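PDB 2A1V: uncharacterized protein from Deinococcus radiodurans, which is of unknown function but belongs to the YjbR family, whose clan also includes the N-terminal domain of TfoX-like proteins. Local coordinates for residues 23-28 / 34-39; 44-49 / 88-93. One frame throughout, in Å; residues are numbered along the deposited sequence.

Contact 1: 23-28 / 34-39; sequences SLETFP and LVFKVG
L34 meets F27 just beyond the end of strand 23-26, in an antiparallel hairpin: with CG anti to the backbone N (chi1 -176°), its CD1 lies over one face of the F27 ring, 4.1 Å from the centroid, in a CH-pi contact. V35 forms the hydrogen-bonded pair with T26, V35 N to T26 O at 2.8 Å and T26 N to V35 O at 3.0 Å, while its CG2 packs against the P28 ring, 3.6 Å from P28 CG. F36, in a non-hydrogen-bonded pair, lies alongside E25, whose CG sits 3.6 Å from ring atom CE2 and whose carboxylate plane stands 74° from the ring. OE1 of E25 continues to a salt bridge with R14 of helix 10-17, so an alanine here would probably leave R14 without its charged mate and uncover part of the F36 ring. K37 closes the second hydrogen-bonded pair through its N and O to L24 O and L24 N, each 2.9 Å long; in one of its two modelled conformers a water may bridge its NZ and T26 OG1, a link that is not secure. At G39, whose backbone angles call for glycine, the chain turns a corner. Main-chain bonds therefore set the register, apolar groups fill in around them, and the E25 charge ties the hairpin to helix 10-17.

Contact 2: 44-49 / 88-93; sequences SRMYAL and KHWVTV
W90 sends its indole across to the backbone of M46, Y47 and A48, spanning strands whose axes are 9.4 Å apart at closest and exchange no hydrogen bonds. With CG anti to its own carbonyl carbon (chi1 -67°) and chi2 at 85°, the six-membered ring leads, and CH2 arrives 3.9 Å from M46 O and 3.9 Å from Y47 C. A48 N lies farther off, 4.2 Å from CH2, at the ring edge and near its plane. The side chain of M46 crosses the indole at about a right angle. Its CG stands between the backbone N and the carbonyl carbon (chi1 60°), which sets this methylene 3.9 Å from W90 CZ2; beyond it the chain runs extended and then bends at the sulfur. L49 also crosses the indole at about a right angle, its CD1 directed at the CZ3-CH2 side, but the modelled separation is too short to be trusted in detail. Y47 and A48, between these two, turn their CB atoms away from W90. Y47 sets its ring edge-to-face with Y112 of helix 101-119, and A48 packs on L108 of the same helix; the O of Y47, 4.0 Å from W90 CZ3, is hydrogen-bonded to S111 OG. The indole itself also rests on K62 of strand 58-62, the strand that runs between the two segments, and on L85. Y47 and A48 both lie opposite F36 of strand 33-38 in a classic beta bulge of the antiparallel sheet, and W90 reaches this bulged strand from strand 90-94, two strands away across 58-62 and nearly parallel to strand 43-51.

The two contacts lie about 11 Å apart between centres and follow each other along the chain, contact 1 closing before contact 2 opens. Both belong to the same six-stranded antiparallel sheet: contact 1 pairs the outermost strand 23-26 with strand 33-38, and contact 2 runs from the next strand, 43-51, past 58-62 to 90-94. Strands 33-38 and 43-51 join them, with V38 O 2.8 Å from R45 N in a probable hydrogen bond. A second tie spans strand 33-38, where S23 OG lies 2.7 Å from Y47 OH, also a probable hydrogen bond. The hairpin edge and the bulged centre are thus parts of one continuous sheet.

Contact 1: 23-28 / 34-39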
loop_
_atom_site.group_PDB
_atom_site.type_symbol
_atom_site.label_atom_id
_atom_site.label_comp_id
_atom_site.label_asym_id
_atom_site.label_seq_id
_atom_site.Cartn_x
_atom_site.Cartn_y
_atom_site.Cartn_z
ATOM N N SER A 23 9.017 -2.446 7.714
ATOM C CA SER A 23 8.553 -1.383 6.880
ATOM C C SER A 23 9.360 -0.146 7.266
ATOM O O SER A 23 9.803 -0.011 8.411
ATOM C CB SER A 23 7.057 -1.137 7.007
ATOM O OG SER A 23 6.694 0.038 6.279
ATOM N N LEU A 24 9.563 0.717 6.280
ATOM C CA LEU A 24 10.447 1.902 6.398
ATOM C C LEU A 24 9.874 3.038 5.530
ATOM O O LEU A 24 9.446 2.809 4.386
ATOM C CB LEU A 24 11.819 1.540 5.810
ATOM C CG LEU A 24 12.572 0.263 6.272
ATOM C CD1 LEU A 24 13.323 -0.464 5.103
ATOM C CD2 LEU A 24 13.542 0.627 7.408
ATOM N N GLU A 25 9.837 4.237 6.091
ATOM C CA GLU A 25 9.428 5.433 5.405
ATOM C C GLU A 25 10.620 6.201 4.876
ATOM O O GLU A 25 11.648 6.314 5.533
ATOM C CB GLU A 25 8.676 6.333 6.353
ATOM C CG GLU A 25 7.348 5.759 6.784
ATOM C CD GLU A 25 6.661 6.686 7.791
ATOM O OE1 GLU A 25 7.021 7.870 7.809
ATOM O OE2 GLU A 25 5.770 6.255 8.536
ATOM N N THR A 26 10.484 6.700 3.659
ATOM C CA THR A 26 11.492 7.530 2.997
ATOM C C THR A 26 10.789 8.496 2.044
ATOM O O THR A 26 9.582 8.351 1.754
ATOM C CB THR A 26 12.544 6.728 2.150
ATOM O OG1 THR A 26 11.907 5.810 1.248
ATOM C CG2 THR A 26 13.526 6.016 3.039
ATOM N N PHE A 27 11.566 9.476 1.596
ATOM C CA PHE A 27 11.179 10.451 0.586
ATOM C C PHE A 27 12.275 10.427 -0.511
ATOM O O PHE A 27 13.149 11.269 -0.512
ATOM C CB PHE A 27 11.105 11.861 1.208
ATOM C CG PHE A 27 9.910 12.101 2.085
ATOM C CD1 PHE A 27 8.729 12.575 1.557
ATOM C CD2 PHE A 27 9.981 11.879 3.439
ATOM C CE1 PHE A 27 7.636 12.843 2.362
ATOM C CE2 PHE A 27 8.869 12.127 4.269
ATOM C CZ PHE A 27 7.712 12.618 3.731
ATOM N N PRO A 28 12.282 9.390 -1.381
ATOM C CA PRO A 28 13.390 9.231 -2.343
ATOM C C PRO A 28 13.329 10.139 -3.598
ATOM O O PRO A 28 14.236 10.111 -4.435
ATOM C CB PRO A 28 13.274 7.748 -2.761
ATOM C CG PRO A 28 11.799 7.455 -2.626
ATOM C CD PRO A 28 11.261 8.325 -1.528
ATOM N N LEU A 34 5.976 10.543 0.056
ATOM C CA LEU A 34 6.250 9.539 1.061
ATOM C C LEU A 34 6.131 8.118 0.465
ATOM O O LEU A 34 5.118 7.744 -0.135
ATOM C CB LEU A 34 5.271 9.705 2.212
ATOM C CG LEU A 34 5.439 8.807 3.438
ATOM C CD1 LEU A 34 6.834 8.952 4.167
ATOM C CD2 LEU A 34 4.294 9.110 4.389
ATOM N N VAL A 35 7.196 7.347 0.653
ATOM C CA VAL A 35 7.307 5.989 0.126
ATOM C C VAL A 35 7.517 4.998 1.277
ATOM O O VAL A 35 8.376 5.165 2.126
ATOM C CB VAL A 35 8.440 5.895 -0.902
ATOM C CG1 VAL A 35 8.457 4.521 -1.569
ATOM C CG2 VAL A 35 8.309 6.979 -1.978
ATOM N N PHE A 36 6.659 3.998 1.317
ATOM C CA PHE A 36 6.775 2.884 2.251
ATOM C C PHE A 36 7.408 1.723 1.522
ATOM O O PHE A 36 6.941 1.298 0.450
ATOM C CB PHE A 36 5.420 2.471 2.831
ATOM C CG PHE A 36 4.700 3.579 3.519
ATOM C CD1 PHE A 36 3.855 4.424 2.810
ATOM C CD2 PHE A 36 4.846 3.759 4.895
ATOM C CE1 PHE A 36 3.173 5.467 3.443
ATOM C CE2 PHE A 36 4.149 4.768 5.556
ATOM C CZ PHE A 36 3.318 5.631 4.836
ATOM N N LYS A 37 8.493 1.224 2.104
ATOM C CA LYS A 37 9.266 0.134 1.528
ATOM C C LYS A 37 9.382 -0.963 2.584
ATOM O O LYS A 37 9.310 -0.693 3.792
ATOM C CB LYS A 37 10.639 0.639 1.071
ATOM C CG LYS A 37 10.607 1.601 -0.137
ATOM C CD LYS A 37 12.003 2.137 -0.528
ATOM C CE LYS A 37 12.046 2.775 -1.927
ATOM N NZ LYS A 37 13.375 3.399 -2.342
ATOM N N VAL A 38 9.515 -2.199 2.119
ATOM C CA VAL A 38 9.708 -3.343 2.983
ATOM C C VAL A 38 10.999 -4.072 2.602
ATOM O O VAL A 38 11.334 -4.236 1.411
ATOM C CB VAL A 38 8.473 -4.309 2.926
ATOM C CG1 VAL A 38 8.178 -4.758 1.504
ATOM C CG2 VAL A 38 8.660 -5.524 3.783
ATOM N N GLY A 39 11.720 -4.498 3.628
ATOM C CA GLY A 39 12.849 -5.399 3.455
ATOM C C GLY A 39 14.061 -5.072 4.275
ATOM O O GLY A 39 13.946 -4.498 5.328
HETATM O O HOH W 1 14.176 5.197 -0.353
#

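Contact 2: 44-49 / 88-93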
loop_
_atom_site.group_PDB
_atom_site.type_symbol
_atom_site.label_atom_id
_atom_site.label_comp_id
_atom_site.label_asym_id
_atom_site.label_seq_id
_atom_site.Cartn_x
_atom_site.Cartn_y
_atom_site.Cartn_z
ATOM N N SER A 44 15.287 -3.017 -0.062
ATOM C CA SER A 44 13.906 -2.792 0.297
ATOM C C SER A 44 13.084 -2.409 -0.924
ATOM O O SER A 44 13.571 -1.719 -1.805
ATOM C CB SER A 44 13.790 -1.749 1.425
ATOM O OG SER A 44 14.281 -0.508 1.021
ATOM N N ARG A 45 11.825 -2.809 -0.920
ATOM C CA ARG A 45 10.949 -2.718 -2.080
ATOM C C ARG A 45 9.675 -1.928 -1.750
ATOM O O ARG A 45 8.983 -2.244 -0.795
ATOM C CB ARG A 45 10.553 -4.136 -2.542
ATOM C CG ARG A 45 11.718 -5.089 -2.943
ATOM C CD ARG A 45 12.317 -4.769 -4.312
ATOM N NE ARG A 45 13.457 -3.853 -4.224
ATOM C CZ ARG A 45 14.742 -4.152 -4.446
ATOM N NH1 ARG A 45 15.152 -5.363 -4.806
ATOM N NH2 ARG A 45 15.635 -3.199 -4.305
ATOM N N MET A 46 9.361 -0.924 -2.563
ATOM C CA MET A 46 8.186 -0.082 -2.358
ATOM C C MET A 46 6.855 -0.833 -2.462
ATOM O O MET A 46 6.661 -1.660 -3.349
ATOM C CB MET A 46 8.195 1.151 -3.285
ATOM C CG MET A 46 8.200 0.842 -4.731
ATOM S SD MET A 46 8.681 2.225 -5.859
ATOM C CE MET A 46 7.506 3.425 -5.398
ATOM N N TYR A 47 5.939 -0.527 -1.535
ATOM C CA TYR A 47 4.623 -1.118 -1.565
ATOM C C TYR A 47 3.483 -0.107 -1.432
ATOM O O TYR A 47 2.331 -0.495 -1.592
ATOM C CB TYR A 47 4.504 -2.229 -0.490
ATOM C CG TYR A 47 4.473 -1.750 0.940
ATOM C CD1 TYR A 47 3.278 -1.355 1.541
ATOM C CD2 TYR A 47 5.658 -1.669 1.705
ATOM C CE1 TYR A 47 3.260 -0.899 2.856
ATOM C CE2 TYR A 47 5.639 -1.208 3.005
ATOM C CZ TYR A 47 4.438 -0.844 3.587
ATOM O OH TYR A 47 4.409 -0.394 4.892
ATOM N N ALA A 48 3.776 1.138 -1.056
ATOM C CA ALA A 48 2.755 2.188 -1.028
ATOM C C ALA A 48 3.427 3.552 -1.166
ATOM O O ALA A 48 4.563 3.719 -0.733
ATOM C CB ALA A 48 1.979 2.135 0.200
ATOM N N LEU A 49 2.750 4.505 -1.801
ATOM C CA LEU A 49 3.283 5.859 -1.928
ATOM C C LEU A 49 2.142 6.878 -1.855
ATOM O O LEU A 49 1.015 6.617 -2.349
ATOM C CB LEU A 49 3.982 6.085 -3.278
ATOM C CG LEU A 49 4.964 5.179 -3.978
ATOM C CD1 LEU A 49 4.326 3.830 -4.403
ATOM C CD2 LEU A 49 5.465 6.008 -5.193
ATOM N N LYS A 88 0.380 -1.989 -15.024
ATOM C CA LYS A 88 0.048 -3.397 -14.953
ATOM C C LYS A 88 -0.149 -3.829 -13.470
ATOM O O LYS A 88 -0.869 -4.780 -13.199
ATOM C CB LYS A 88 1.172 -4.254 -15.584
ATOM C CG LYS A 88 1.249 -4.232 -17.112
ATOM C CD LYS A 88 2.298 -5.216 -17.745
ATOM C CE LYS A 88 3.756 -5.006 -17.202
ATOM N NZ LYS A 88 4.267 -3.636 -17.459
ATOM N N HIS A 89 0.535 -3.157 -12.527
ATOM C CA HIS A 89 0.578 -3.631 -11.128
ATOM C C HIS A 89 0.147 -2.650 -10.059
ATOM O O HIS A 89 -0.191 -3.056 -8.946
ATOM C CB HIS A 89 1.969 -4.158 -10.824
ATOM C CG HIS A 89 2.394 -5.273 -11.736
ATOM N ND1 HIS A 89 1.928 -6.551 -11.591
ATOM C CD2 HIS A 89 3.199 -5.291 -12.825
ATOM C CE1 HIS A 89 2.455 -7.324 -12.523
ATOM N NE2 HIS A 89 3.234 -6.584 -13.285
ATOM N N TRP A 90 0.124 -1.380 -10.404
ATOM C CA TRP A 90 -0.230 -0.271 -9.446
ATOM C C TRP A 90 -1.520 0.478 -9.787
ATOM O O TRP A 90 -1.793 0.805 -10.937
ATOM C CB TRP A 90 0.853 0.776 -9.451
ATOM C CG TRP A 90 2.146 0.364 -8.899
ATOM C CD1 TRP A 90 3.108 -0.269 -9.550
ATOM C CD2 TRP A 90 2.626 0.574 -7.565
ATOM N NE1 TRP A 90 4.202 -0.443 -8.750
ATOM C CE2 TRP A 90 3.938 0.063 -7.516
ATOM C CE3 TRP A 90 2.076 1.146 -6.404
ATOM C CZ2 TRP A 90 4.702 0.054 -6.346
ATOM C CZ3 TRP A 90 2.860 1.163 -5.232
ATOM C CH2 TRP A 90 4.141 0.610 -5.216
ATOM N N VAL A 91 -2.298 0.769 -8.769
ATOM C CA VAL A 91 -3.438 1.685 -8.895
ATOM C C VAL A 91 -3.221 2.845 -7.926
ATOM O O VAL A 91 -2.434 2.723 -6.987
ATOM C CB VAL A 91 -4.790 1.004 -8.567
ATOM C CG1 VAL A 91 -5.171 -0.074 -9.668
ATOM C CG2 VAL A 91 -4.812 0.413 -7.101
ATOM N N THR A 92 -3.938 3.938 -8.150
ATOM C CA THR A 92 -3.884 5.131 -7.283
ATOM C C THR A 92 -5.339 5.398 -6.832
ATOM O O THR A 92 -6.254 5.478 -7.648
ATOM C CB THR A 92 -3.190 6.369 -8.060
ATOM O OG1 THR A 92 -1.817 6.063 -8.298
ATOM C CG2 THR A 92 -3.279 7.682 -7.279
ATOM N N VAL A 93 -5.535 5.418 -5.525
ATOM C CA VAL A 93 -6.826 5.603 -4.871
ATOM C C VAL A 93 -6.891 6.961 -4.197
ATOM O O VAL A 93 -5.991 7.316 -3.376
ATOM C CB VAL A 93 -7.068 4.556 -3.764
ATOM C CG1 VAL A 93 -8.475 4.639 -3.281
ATOM C CG2 VAL A 93 -6.801 3.192 -4.290
#